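Local coordinates for protein malate synthase (Haloferax volcanii, PDB 3OYZ) that catalyses the magnesium-dependent Claisen condensation of acetyl-CoA with glyoxylate, followed by hydrolysis to malate and CoA, in the glyoxylate cycle, at residues 13-18 / 41-46; 29-34 / 67-72; 78-83 / 115-120; 152-157 / 183-188. One frame throughout, in Å; residues are numbered along the deposited sequence.

Interaction 1: 13-18 / 41-46; sequences TFFTSP and QAPDVW. With ACO (acetyl coenzyme *a), chain B.
S17 and W46 meet through an almost linear hydrogen bond (174°): W46 NE1 donates to S17 OG over 3.0 Å, with the oxygen in the plane of the indole. The same hydroxyl donates to N1A of acetyl-CoA, the S17 OG to N1A distance being 2.8 Å, and the indole probably helps direct the serine's own hydrogen to the adenine. T16 adds two further bonds to the cofactor, its carbonyl O taking the adenine amino group N6A and its OG1 bonding O5P of the pantetheine arm. F15 carries its ring anti to the backbone N (chi1 -180°) and out to the adenine, where CZ lies 3.4 Å from N1A; behind it, CB rests 3.6 Å from P43 CG, and CD2 touches W46 CD1. These groups sit on the first beta-alpha-beta unit of the TIM barrel, where parallel strands 13-18 and 45-49 pair through F15 N to V45 O at 2.9 Å. Just ahead of the second strand, D44 N donates to T13 OG1 at 2.9 Å, and that hydroxyl is also bonded to N268. The D44 carboxylate is held by R8, R12 and R409 of a second subunit. F14 CD1 touches V45 CG1, and the F14 ring packs edge-to-face with W257 of the pyruvate pocket.

Interaction 2: 29-34 / 67-72; sequences KMLRRA and VEVISE. With ACO (acetyl coenzyme *a), chain B.
R32 stretches from helix 29-34 over V69 to a pair of glutamates on helix 67-72. Its CB sets out with CG anti to the carbonyl carbon (chi1 -55°), and CG then lies 3.9 Å from V69 CG2. From CG to NE the chain runs extended, and NE is salt-bridged to D26, outside the two helices. Beyond it the guanidinium has V69 CG2 over one face and carboxylate oxygens at its edge. NH2 gives the shorter bond, 2.8 Å to E68 OE2, which lies in the guanidinium plane although the donor stands above the plane of the carboxylate. NH1 adds a weak bond to that same OE2. The two helices belong to the outer layer of the TIM barrel and run nearly parallel, their axes 20° apart and 9.8 Å at closest approach, with L31 CB against V69 CG2 on the more buried side. NH1 of R32 also makes a salt bridge with E72 OE1 at 3.2 Å, and a water accepts from NH1 and donates to OE1 in turn. The E72 carboxylate plane is turned 28° from the guanidinium plane. One residue on, R33 is directed to the cofactor instead: its NH1 comes within 2.8 Å of acetyl-CoA O7A, a 3'-phosphate oxygen lying over the guanidinium face.

Interaction 3: 78-83 / 115-120; sequences PGEIHP and HIHGFV
Segments 78-83 and 115-120 carry the third and fourth strands of the TIM barrel, and E80 and H117 meet where these strands approach to close the wall. The E80 side chain lies over the H117 imidazole: CG sits 3.9 Å above the ring centroid almost exactly on its normal, and the carboxylate is stacked on the ring with the planes only 12° apart. E80 also steadies H82, whose NE2 donates to E80 OE1 over 2.8 Å, in the imidazole plane and onto the anti lone pair of the oxygen. Replacing E80 by alanine would probably leave H82 NE2 without its acceptor, hold the H82 ring less firmly, and uncover one face of H117. The H82 ring, thus oriented, brings CE1 to 3.5 Å from H117 CB. A water accepts from I81 N, donates to H115 O and is hydrogen-bonded to H117 ND1. Two backbone bonds join the segments: H117 N to I81 O at 2.9 Å, with the donor in the carbonyl plane, and V120 N to P83 O at 3.0 Å, with the donor above the plane of the P83 carbonyl. P83 packs against I116 and F119 side by side, CD touching I116 CG2 and CG touching F119 CE1; helix 92-105 covers I116 and F119 from outside. V120 packs toward I156 within the barrel. Buried G118 O has no hydrogen-bond donor and instead faces the CA-H of H82, CA to O 3.1 Å.

Interaction 4: 152-157 / 183-188; sequences AMSVII and LFLLVD
With OG anti to its own carbonyl carbon (chi1 -71°), S154 leans its hydroxyl across to L185, while two successive turns in I156 (chi1 -61°, chi2 -45°) fold CD1 back to 3.8 Å from V187 CB. The hydroxyl supplies an acceptor at a beta bulge. Strands 152-157 and 183-188 are parallel neighbours in the TIM barrel, but the register slips by one residue between the M153-L183 and V155-L186 pairs. M153 O takes F184 N at 2.8 Å, and the next amide, L185 N, turns to S154 OG at 3.0 Å. Regular pairing then resumes, with V155 N bonded to L185 O at 2.9 Å, V187 N to V155 O and I157 N to V187 O. If an alanine stood at S154, the buried L185 N would probably lose its acceptor and the bulge would be less firmly held. Toward the surrounding helices, V155 CG2 lies beside L186 CD2 at 3.7 Å, V155 CG1 touches L183 CD2, and I157 CB meets D188 OD1, whose hydrogen bond goes to T216. The I156 side chain faces inward, its nearest atom about 5 Å from the bound magnesium ion. E158 directly follows the first strand, and D192 comes soon after the second. Buried amides matched to acceptors and close apolar packing are consistent with a firmly held backbone from which these two residues reach the metal.

From the N terminus, interaction 1 closes the first loop, bringing strand 45-49 beside strand 13-18 after helix 29-36. Interaction 2 crosses it, helix 29-36 lying between its segments and helix 59-73 after them; L31 and A34 pack under W46 and S17, and both contacts touch acetyl-CoA. Interaction 3 follows in series and closes the loop holding helix 92-105; I70 of helix 59-73 packs on I81 and I116, and E80 pairs through its backbone with D44 and W46. Interaction 4 closes the loop with helices 160-165 and 169-174 and joins interaction 3 by backbone pairing of A152 with H117 and F119. Across the barrel interior, F14 touches L185 and V187, tying interactions 1 and 4.

Interaction 1: 13-18 / 41-46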
# COMPACT_ATOMS: atom_id res chain seq x y z
N THR A 13 -4.55 19.32 -14.34
CA THR A 13 -4.39 20.42 -13.40
C THR A 13 -5.79 20.63 -12.86
O THR A 13 -6.72 20.59 -13.65
CB THR A 13 -3.97 21.75 -14.18
OG1 THR A 13 -4.50 21.64 -15.50
CG2 THR A 13 -2.50 21.71 -14.46
N PHE A 14 -5.88 20.84 -11.56
CA PHE A 14 -7.11 21.01 -10.80
C PHE A 14 -6.74 22.22 -10.00
O PHE A 14 -6.00 22.13 -9.00
CB PHE A 14 -7.27 19.72 -9.90
CG PHE A 14 -8.45 19.72 -8.97
CD1 PHE A 14 -9.66 19.14 -9.34
CD2 PHE A 14 -8.30 20.13 -7.67
CE1 PHE A 14 -10.75 19.12 -8.47
CE2 PHE A 14 -9.34 20.07 -6.78
CZ PHE A 14 -10.57 19.55 -7.15
N PHE A 15 -7.24 23.40 -10.38
CA PHE A 15 -6.75 24.65 -9.73
C PHE A 15 -7.77 25.30 -8.83
O PHE A 15 -8.83 25.60 -9.35
CB PHE A 15 -6.57 25.66 -10.89
CG PHE A 15 -6.07 27.05 -10.51
CD1 PHE A 15 -5.16 27.24 -9.50
CD2 PHE A 15 -6.42 28.15 -11.32
CE1 PHE A 15 -4.69 28.56 -9.14
CE2 PHE A 15 -5.95 29.47 -11.02
CZ PHE A 15 -5.05 29.65 -9.95
N THR A 16 -7.56 25.49 -7.54
CA THR A 16 -8.58 26.14 -6.75
C THR A 16 -8.33 27.67 -6.60
O THR A 16 -7.18 28.07 -6.39
CB THR A 16 -8.57 25.60 -5.33
OG1 THR A 16 -7.19 25.45 -5.00
CG2 THR A 16 -9.27 24.14 -5.29
N SER A 17 -9.42 28.45 -6.54
CA SER A 17 -9.35 29.90 -6.28
C SER A 17 -10.29 30.33 -5.16
O SER A 17 -11.45 29.95 -5.13
CB SER A 17 -9.76 30.65 -7.55
OG SER A 17 -8.82 30.36 -8.58
N PRO A 18 -9.84 31.14 -4.21
CA PRO A 18 -10.79 31.58 -3.17
C PRO A 18 -11.97 32.33 -3.79
O PRO A 18 -11.80 33.02 -4.80
CB PRO A 18 -9.96 32.49 -2.27
CG PRO A 18 -8.56 32.08 -2.54
CD PRO A 18 -8.48 31.65 -3.98
N GLN A 41 -1.56 28.51 -19.34
CA GLN A 41 -1.79 29.15 -18.07
C GLN A 41 -3.14 28.71 -17.49
O GLN A 41 -3.41 29.03 -16.34
CB GLN A 41 -1.83 30.68 -18.22
CG GLN A 41 -0.47 31.39 -18.04
CD GLN A 41 -0.57 32.82 -18.55
OE1 GLN A 41 -0.27 33.02 -19.71
NE2 GLN A 41 -1.12 33.75 -17.79
N ALA A 42 -4.01 28.10 -18.31
CA ALA A 42 -5.38 27.81 -17.84
C ALA A 42 -5.49 26.32 -17.46
O ALA A 42 -4.95 25.48 -18.15
CB ALA A 42 -6.38 28.13 -18.90
N PRO A 43 -6.21 26.03 -16.38
CA PRO A 43 -6.22 24.62 -15.89
C PRO A 43 -7.19 23.74 -16.66
O PRO A 43 -8.20 24.25 -17.15
CB PRO A 43 -6.50 24.78 -14.39
CG PRO A 43 -7.43 25.98 -14.33
CD PRO A 43 -6.81 26.96 -15.40
N ASP A 44 -6.96 22.43 -16.78
CA ASP A 44 -8.01 21.55 -17.30
C ASP A 44 -9.29 21.63 -16.46
O ASP A 44 -10.41 21.56 -16.96
CB ASP A 44 -7.48 20.11 -17.32
CG ASP A 44 -6.46 19.91 -18.39
OD1 ASP A 44 -6.57 20.60 -19.44
OD2 ASP A 44 -5.56 19.06 -18.19
N VAL A 45 -9.16 21.83 -15.16
CA VAL A 45 -10.33 21.86 -14.27
C VAL A 45 -10.08 23.00 -13.34
O VAL A 45 -9.08 23.07 -12.65
CB VAL A 45 -10.57 20.48 -13.45
CG1 VAL A 45 -11.55 20.73 -12.38
CG2 VAL A 45 -11.24 19.53 -14.36
N TRP A 46 -11.05 23.91 -13.30
CA TRP A 46 -10.89 25.05 -12.45
C TRP A 46 -11.91 24.94 -11.33
O TRP A 46 -13.07 24.69 -11.59
CB TRP A 46 -11.14 26.35 -13.28
CG TRP A 46 -11.07 27.56 -12.38
CD1 TRP A 46 -10.18 27.79 -11.37
CD2 TRP A 46 -11.96 28.69 -12.38
NE1 TRP A 46 -10.46 28.99 -10.74
CE2 TRP A 46 -11.58 29.53 -11.32
CE3 TRP A 46 -13.05 29.07 -13.20
CZ2 TRP A 46 -12.19 30.79 -11.09
CZ3 TRP A 46 -13.74 30.27 -12.88
CH2 TRP A 46 -13.29 31.11 -11.85
N1A ACO B . -6.56 31.90 -7.89
C2A ACO B . -6.60 33.06 -8.57
N3A ACO B . -5.56 33.91 -8.56
C4A ACO B . -4.42 33.67 -7.86
C5A ACO B . -4.34 32.40 -7.10
C6A ACO B . -5.52 31.51 -7.12
N6A ACO B . -5.43 30.37 -6.37
N7A ACO B . -3.15 32.36 -6.49
C8A ACO B . -2.52 33.51 -6.80
N9A ACO B . -3.24 34.26 -7.65
C1B ACO B . -2.78 35.58 -8.19
C2B ACO B . -2.04 36.31 -7.07
O2B ACO B . -2.99 37.02 -6.28
C3B ACO B . -1.07 37.20 -7.83
O3B ACO B . -1.91 38.26 -8.28
P3B ACO B . -1.42 39.78 -8.68
O7A ACO B . -1.47 39.66 -10.19
O8A ACO B . -0.06 39.83 -8.01
O9A ACO B . -2.41 40.75 -8.05
C4B ACO B . -0.68 36.31 -9.00
O4B ACO B . -1.81 35.45 -9.24
C5B ACO B . 0.51 35.43 -8.67
O5B ACO B . 0.36 35.01 -7.32
P1A ACO B . 1.55 34.31 -6.50
O1A ACO B . 2.71 35.20 -6.19
O2A ACO B . 1.90 33.11 -7.32
O3A ACO B . 1.01 33.79 -5.08
P2A ACO B . 0.70 34.79 -3.86
O4A ACO B . -0.01 35.87 -4.62
O5A ACO B . 1.93 34.80 -2.98
O6A ACO B . -0.38 34.04 -2.91
CBP ACO B . -1.60 32.13 -1.95
CCP ACO B . -0.25 32.70 -2.40
CDP ACO B . -2.21 32.99 -0.84
CEP ACO B . -1.32 30.76 -1.35
CAP ACO B . -2.63 32.07 -3.08
OAP ACO B . -1.93 31.48 -4.17
C9P ACO B . -3.84 31.21 -2.78
O9P ACO B . -4.69 31.60 -1.97
N8P ACO B . -3.90 30.02 -3.40
C7P ACO B . -5.05 29.15 -3.17
C6P ACO B . -5.04 28.47 -1.79
C5P ACO B . -6.13 27.42 -1.85
O5P ACO B . -6.78 27.27 -2.89
N4P ACO B . -6.27 26.67 -0.76
C3P ACO B . -7.22 25.58 -0.62
C2P ACO B . -6.86 24.39 -1.52
S1P ACO B . -5.81 23.49 -0.42
C ACO B . -6.75 22.62 0.68
O ACO B . -7.92 22.85 0.89
CH3 ACO B . -6.05 21.55 1.46

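Interaction 2: 29-34 / 67-72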
# COMPACT_ATOMS: atom_id res chain seq x y z
N LYS A 29 -12.06 39.12 -6.78
CA LYS A 29 -10.94 39.49 -7.63
C LYS A 29 -10.17 38.23 -8.06
O LYS A 29 -9.94 37.99 -9.24
CB LYS A 29 -9.99 40.46 -6.90
CG LYS A 29 -8.81 40.89 -7.81
CD LYS A 29 -7.51 41.23 -7.06
CE LYS A 29 -7.76 42.18 -5.87
NZ LYS A 29 -6.70 42.12 -4.83
N MET A 30 -9.84 37.36 -7.10
CA MET A 30 -9.21 36.09 -7.51
C MET A 30 -9.99 35.24 -8.50
O MET A 30 -9.36 34.68 -9.39
CB MET A 30 -8.76 35.29 -6.31
CG MET A 30 -7.99 36.15 -5.34
SD MET A 30 -6.77 35.09 -4.57
CE MET A 30 -7.08 35.53 -2.89
N LEU A 31 -11.31 35.17 -8.43
CA LEU A 31 -12.05 34.45 -9.45
C LEU A 31 -12.08 35.09 -10.83
O LEU A 31 -12.05 34.39 -11.88
CB LEU A 31 -13.49 34.25 -8.99
CG LEU A 31 -13.85 33.55 -7.68
CD1 LEU A 31 -15.34 33.56 -7.49
CD2 LEU A 31 -13.26 32.12 -7.61
N ARG A 32 -12.21 36.42 -10.85
CA ARG A 32 -12.27 37.16 -12.14
C ARG A 32 -10.96 36.96 -12.87
O ARG A 32 -10.95 36.72 -14.05
CB ARG A 32 -12.57 38.66 -11.96
CG ARG A 32 -13.83 38.93 -11.16
CD ARG A 32 -14.50 40.28 -11.52
NE ARG A 32 -15.28 40.75 -10.39
CZ ARG A 32 -16.59 40.60 -10.33
NH1 ARG A 32 -17.26 40.13 -11.37
NH2 ARG A 32 -17.20 41.04 -9.26
N ARG A 33 -9.86 37.00 -12.15
CA ARG A 33 -8.56 36.81 -12.79
C ARG A 33 -8.37 35.37 -13.27
O ARG A 33 -7.98 35.13 -14.41
CB ARG A 33 -7.49 37.20 -11.77
CG ARG A 33 -6.11 36.71 -12.15
CD ARG A 33 -4.98 36.90 -11.14
NE ARG A 33 -3.70 36.95 -11.84
CZ ARG A 33 -3.09 38.08 -12.21
NH1 ARG A 33 -3.64 39.27 -11.94
NH2 ARG A 33 -1.92 38.04 -12.82
N ALA A 34 -8.70 34.38 -12.42
CA ALA A 34 -8.48 32.96 -12.79
C ALA A 34 -9.39 32.64 -13.95
O ALA A 34 -9.01 31.92 -14.87
CB ALA A 34 -8.77 32.05 -11.56
N VAL A 67 -21.70 32.65 -8.53
CA VAL A 67 -22.74 32.85 -9.55
C VAL A 67 -22.42 34.03 -10.50
O VAL A 67 -22.51 33.93 -11.73
CB VAL A 67 -24.14 33.10 -8.97
CG1 VAL A 67 -25.14 33.50 -10.09
CG2 VAL A 67 -24.67 31.89 -8.26
N GLU A 68 -21.99 35.13 -9.90
CA GLU A 68 -21.68 36.38 -10.67
C GLU A 68 -20.54 36.22 -11.67
O GLU A 68 -20.74 36.49 -12.87
CB GLU A 68 -21.36 37.46 -9.63
CG GLU A 68 -21.43 38.92 -10.10
CD GLU A 68 -20.62 39.85 -9.20
OE1 GLU A 68 -20.66 39.79 -7.95
OE2 GLU A 68 -19.90 40.69 -9.77
N VAL A 69 -19.38 35.73 -11.21
CA VAL A 69 -18.27 35.51 -12.14
C VAL A 69 -18.52 34.49 -13.23
O VAL A 69 -18.19 34.73 -14.41
CB VAL A 69 -16.96 35.17 -11.44
CG1 VAL A 69 -15.90 34.83 -12.49
CG2 VAL A 69 -16.58 36.28 -10.44
N ILE A 70 -19.11 33.34 -12.89
CA ILE A 70 -19.28 32.33 -13.93
C ILE A 70 -20.36 32.77 -14.93
O ILE A 70 -20.34 32.41 -16.13
CB ILE A 70 -19.70 30.92 -13.29
CG1 ILE A 70 -18.55 30.40 -12.43
CG2 ILE A 70 -20.03 29.94 -14.39
CD1 ILE A 70 -18.74 28.97 -11.89
N SER A 71 -21.36 33.42 -14.38
CA SER A 71 -22.36 34.13 -15.20
C SER A 71 -21.71 34.97 -16.35
O SER A 71 -21.91 34.73 -17.56
CB SER A 71 -23.11 35.10 -14.26
OG SER A 71 -24.42 35.21 -14.76
N GLU A 72 -20.83 35.86 -15.93
CA GLU A 72 -20.20 36.87 -16.83
C GLU A 72 -19.06 36.33 -17.69
O GLU A 72 -18.93 36.73 -18.86
CB GLU A 72 -19.76 38.06 -15.99
CG GLU A 72 -20.95 38.73 -15.31
CD GLU A 72 -20.59 39.71 -14.19
OE1 GLU A 72 -19.43 39.76 -13.75
OE2 GLU A 72 -21.46 40.46 -13.69
N1A ACO B . -6.56 31.90 -7.89
C2A ACO B . -6.60 33.06 -8.57
N3A ACO B . -5.56 33.91 -8.56
C4A ACO B . -4.42 33.67 -7.86
C5A ACO B . -4.34 32.40 -7.10
C6A ACO B . -5.52 31.51 -7.12
N6A ACO B . -5.43 30.37 -6.37
N7A ACO B . -3.15 32.36 -6.49
C8A ACO B . -2.52 33.51 -6.80
N9A ACO B . -3.24 34.26 -7.65
C1B ACO B . -2.78 35.58 -8.19
C2B ACO B . -2.04 36.31 -7.07
O2B ACO B . -2.99 37.02 -6.28
C3B ACO B . -1.07 37.20 -7.83
O3B ACO B . -1.91 38.26 -8.28
P3B ACO B . -1.42 39.78 -8.68
O7A ACO B . -1.47 39.66 -10.19
O8A ACO B . -0.06 39.83 -8.01
O9A ACO B . -2.41 40.75 -8.05
C4B ACO B . -0.68 36.31 -9.00
O4B ACO B . -1.81 35.45 -9.24
C5B ACO B . 0.51 35.43 -8.67
O5B ACO B . 0.36 35.01 -7.32
P1A ACO B . 1.55 34.31 -6.50
O1A ACO B . 2.71 35.20 -6.19
O2A ACO B . 1.90 33.11 -7.32
O3A ACO B . 1.01 33.79 -5.08
P2A ACO B . 0.70 34.79 -3.86
O4A ACO B . -0.01 35.87 -4.62
O5A ACO B . 1.93 34.80 -2.98
O6A ACO B . -0.38 34.04 -2.91
CBP ACO B . -1.60 32.13 -1.95
CCP ACO B . -0.25 32.70 -2.40
CDP ACO B . -2.21 32.99 -0.84
CEP ACO B . -1.32 30.76 -1.35
CAP ACO B . -2.63 32.07 -3.08
OAP ACO B . -1.93 31.48 -4.17
C9P ACO B . -3.84 31.21 -2.78
O9P ACO B . -4.69 31.60 -1.97
N8P ACO B . -3.90 30.02 -3.40
C7P ACO B . -5.05 29.15 -3.17
C6P ACO B . -5.04 28.47 -1.79
C5P ACO B . -6.13 27.42 -1.85
O5P ACO B . -6.78 27.27 -2.89
N4P ACO B . -6.27 26.67 -0.76
C3P ACO B . -7.22 25.58 -0.62
C2P ACO B . -6.86 24.39 -1.52
S1P ACO B . -5.81 23.49 -0.42
C ACO B . -6.75 22.62 0.68
O ACO B . -7.92 22.85 0.89
CH3 ACO B . -6.05 21.55 1.46
O HOH W 1 -16.55 38.87 -13.74

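Interaction 3: 78-83 / 115-120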
# COMPACT_ATOMS: atom_id res chain seq x y z
N PRO A 78 -11.59 28.23 -20.95
CA PRO A 78 -11.47 27.07 -21.84
C PRO A 78 -11.43 25.67 -21.15
O PRO A 78 -11.49 24.71 -21.90
CB PRO A 78 -10.08 27.24 -22.47
CG PRO A 78 -9.30 27.86 -21.38
CD PRO A 78 -10.27 28.83 -20.67
N GLY A 79 -11.11 25.59 -19.86
CA GLY A 79 -11.16 24.30 -19.13
C GLY A 79 -12.55 23.98 -18.59
O GLY A 79 -13.53 24.51 -19.10
N GLU A 80 -12.70 23.11 -17.58
CA GLU A 80 -14.07 22.80 -17.10
C GLU A 80 -14.18 23.45 -15.78
O GLU A 80 -13.21 23.44 -15.03
CB GLU A 80 -14.24 21.26 -16.93
CG GLU A 80 -14.39 20.49 -18.26
CD GLU A 80 -14.76 18.99 -18.03
OE1 GLU A 80 -15.06 18.63 -16.86
OE2 GLU A 80 -14.83 18.17 -18.99
N ILE A 81 -15.38 23.91 -15.41
CA ILE A 81 -15.59 24.54 -14.14
C ILE A 81 -16.41 23.62 -13.15
O ILE A 81 -17.53 23.20 -13.42
CB ILE A 81 -16.30 25.92 -14.30
CG1 ILE A 81 -15.62 26.80 -15.40
CG2 ILE A 81 -16.42 26.66 -12.95
CD1 ILE A 81 -16.27 28.27 -15.46
N HIS A 82 -15.85 23.39 -11.98
CA HIS A 82 -16.46 22.48 -10.97
C HIS A 82 -16.20 23.14 -9.65
O HIS A 82 -15.18 22.86 -9.04
CB HIS A 82 -15.63 21.16 -11.02
CG HIS A 82 -15.79 20.36 -12.27
ND1 HIS A 82 -16.64 19.27 -12.36
CD2 HIS A 82 -15.11 20.39 -13.45
CE1 HIS A 82 -16.54 18.73 -13.57
NE2 HIS A 82 -15.58 19.37 -14.23
N PRO A 83 -17.11 23.99 -9.11
CA PRO A 83 -16.82 24.63 -7.84
C PRO A 83 -16.84 23.69 -6.60
O PRO A 83 -17.61 22.71 -6.60
CB PRO A 83 -18.03 25.58 -7.67
CG PRO A 83 -18.52 25.88 -8.99
CD PRO A 83 -18.33 24.53 -9.73
N HIS A 115 -22.58 26.97 -17.61
CA HIS A 115 -21.12 26.87 -17.75
C HIS A 115 -20.43 26.03 -16.63
O HIS A 115 -19.19 26.07 -16.48
CB HIS A 115 -20.47 28.27 -17.82
CG HIS A 115 -21.23 29.22 -18.70
ND1 HIS A 115 -21.43 28.98 -20.04
CD2 HIS A 115 -21.92 30.35 -18.42
CE1 HIS A 115 -22.21 29.92 -20.55
NE2 HIS A 115 -22.51 30.77 -19.58
N ILE A 116 -21.22 25.32 -15.84
CA ILE A 116 -20.73 24.48 -14.71
C ILE A 116 -20.82 23.00 -15.10
O ILE A 116 -21.85 22.54 -15.52
CB ILE A 116 -21.50 24.75 -13.42
CG1 ILE A 116 -21.06 26.15 -12.98
CG2 ILE A 116 -21.11 23.78 -12.26
CD1 ILE A 116 -21.68 26.65 -11.71
N HIS A 117 -19.72 22.28 -15.04
CA HIS A 117 -19.81 20.88 -15.41
C HIS A 117 -20.11 19.99 -14.18
O HIS A 117 -20.41 18.81 -14.40
CB HIS A 117 -18.47 20.42 -15.97
CG HIS A 117 -18.36 20.52 -17.47
ND1 HIS A 117 -18.23 21.73 -18.12
CD2 HIS A 117 -18.27 19.56 -18.42
CE1 HIS A 117 -18.12 21.52 -19.42
NE2 HIS A 117 -18.14 20.21 -19.63
N GLY A 118 -19.87 20.47 -12.96
CA GLY A 118 -20.17 19.65 -11.75
C GLY A 118 -19.63 20.32 -10.52
O GLY A 118 -19.34 21.55 -10.52
N PHE A 119 -19.61 19.60 -9.38
CA PHE A 119 -19.21 20.21 -8.13
C PHE A 119 -18.25 19.22 -7.46
O PHE A 119 -18.28 18.01 -7.76
CB PHE A 119 -20.41 20.49 -7.22
CG PHE A 119 -21.31 21.65 -7.67
CD1 PHE A 119 -20.99 22.93 -7.27
CD2 PHE A 119 -22.40 21.45 -8.52
CE1 PHE A 119 -21.74 24.02 -7.73
CE2 PHE A 119 -23.20 22.51 -8.91
CZ PHE A 119 -22.81 23.82 -8.55
N VAL A 120 -17.44 19.74 -6.55
CA VAL A 120 -16.42 18.99 -5.86
C VAL A 120 -16.87 19.01 -4.40
O VAL A 120 -17.26 20.07 -3.85
CB VAL A 120 -15.03 19.65 -6.00
CG1 VAL A 120 -14.03 18.96 -5.04
CG2 VAL A 120 -14.54 19.75 -7.47
O HOH W 2 -17.36 24.24 -17.35
O HOH W 3 -17.09 17.27 -10.36

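Interaction 4: 152-157 / 183-188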
# COMPACT_ATOMS: atom_id res chain seq x y z
N ALA A 152 -21.51 16.52 -12.85
CA ALA A 152 -20.45 15.59 -12.42
C ALA A 152 -20.23 15.78 -10.93
O ALA A 152 -20.37 16.89 -10.41
CB ALA A 152 -19.14 15.84 -13.26
N MET A 153 -20.00 14.71 -10.17
CA MET A 153 -19.55 14.86 -8.79
C MET A 153 -18.09 14.42 -8.70
O MET A 153 -17.74 13.33 -9.16
CB MET A 153 -20.39 13.93 -7.88
CG MET A 153 -20.03 13.98 -6.33
SD MET A 153 -21.28 12.81 -5.57
CE MET A 153 -20.32 12.13 -4.22
N SER A 154 -17.28 15.16 -7.97
CA SER A 154 -15.89 14.78 -7.77
C SER A 154 -15.78 14.76 -6.27
O SER A 154 -16.45 15.58 -5.60
CB SER A 154 -14.88 15.76 -8.40
OG SER A 154 -15.01 15.58 -9.82
N VAL A 155 -14.93 13.89 -5.70
CA VAL A 155 -14.86 13.92 -4.25
C VAL A 155 -13.42 14.11 -3.86
O VAL A 155 -12.50 13.64 -4.52
CB VAL A 155 -15.41 12.63 -3.55
CG1 VAL A 155 -16.85 12.41 -3.98
CG2 VAL A 155 -14.60 11.40 -4.07
N ILE A 156 -13.20 14.72 -2.70
CA ILE A 156 -11.87 14.77 -2.14
C ILE A 156 -11.69 13.59 -1.14
O ILE A 156 -12.52 13.44 -0.26
CB ILE A 156 -11.70 16.03 -1.27
CG1 ILE A 156 -11.92 17.34 -2.07
CG2 ILE A 156 -10.21 16.07 -0.82
CD1 ILE A 156 -11.27 17.42 -3.39
N ILE A 157 -10.68 12.73 -1.31
CA ILE A 157 -10.38 11.55 -0.45
C ILE A 157 -9.47 12.10 0.60
O ILE A 157 -8.28 12.35 0.34
CB ILE A 157 -9.60 10.43 -1.25
CG1 ILE A 157 -10.41 10.04 -2.54
CG2 ILE A 157 -9.40 9.19 -0.31
CD1 ILE A 157 -11.91 9.61 -2.31
N LEU A 183 -19.97 10.33 -10.84
CA LEU A 183 -18.63 10.49 -10.32
C LEU A 183 -17.60 10.72 -11.43
O LEU A 183 -17.61 10.01 -12.43
CB LEU A 183 -18.10 9.26 -9.53
CG LEU A 183 -18.77 9.23 -8.13
CD1 LEU A 183 -18.54 7.80 -7.45
CD2 LEU A 183 -18.00 10.26 -7.21
N PHE A 184 -16.73 11.69 -11.17
CA PHE A 184 -15.75 12.16 -12.16
C PHE A 184 -14.36 12.06 -11.55
O PHE A 184 -13.64 11.14 -11.89
CB PHE A 184 -16.09 13.60 -12.63
CG PHE A 184 -15.09 14.18 -13.61
CD1 PHE A 184 -14.41 13.36 -14.50
CD2 PHE A 184 -14.79 15.55 -13.60
CE1 PHE A 184 -13.41 13.83 -15.39
CE2 PHE A 184 -13.80 16.07 -14.49
CZ PHE A 184 -13.12 15.22 -15.36
N LEU A 185 -13.96 12.95 -10.65
CA LEU A 185 -12.58 12.86 -10.19
C LEU A 185 -12.58 12.33 -8.74
O LEU A 185 -13.47 12.66 -7.90
CB LEU A 185 -11.89 14.25 -10.10
CG LEU A 185 -11.99 15.06 -11.41
CD1 LEU A 185 -11.46 16.46 -11.16
CD2 LEU A 185 -11.02 14.38 -12.37
N LEU A 186 -11.52 11.57 -8.47
CA LEU A 186 -11.23 11.17 -7.09
C LEU A 186 -9.95 11.90 -6.79
O LEU A 186 -8.90 11.61 -7.41
CB LEU A 186 -10.97 9.65 -7.01
CG LEU A 186 -12.12 8.82 -7.59
CD1 LEU A 186 -11.68 7.28 -7.50
CD2 LEU A 186 -13.45 9.21 -6.85
N VAL A 187 -10.00 12.79 -5.81
CA VAL A 187 -8.87 13.70 -5.67
C VAL A 187 -8.30 13.57 -4.28
O VAL A 187 -9.05 13.72 -3.36
CB VAL A 187 -9.31 15.21 -5.83
CG1 VAL A 187 -8.13 16.15 -5.78
CG2 VAL A 187 -10.09 15.40 -7.12
N ASP A 188 -7.01 13.29 -4.09
CA ASP A 188 -6.50 13.22 -2.73
C ASP A 188 -6.43 14.58 -2.04
O ASP A 188 -6.05 15.56 -2.70
CB ASP A 188 -5.11 12.60 -2.72
CG ASP A 188 -5.18 11.11 -3.01
OD1 ASP A 188 -6.26 10.57 -2.68
OD2 ASP A 188 -4.28 10.52 -3.59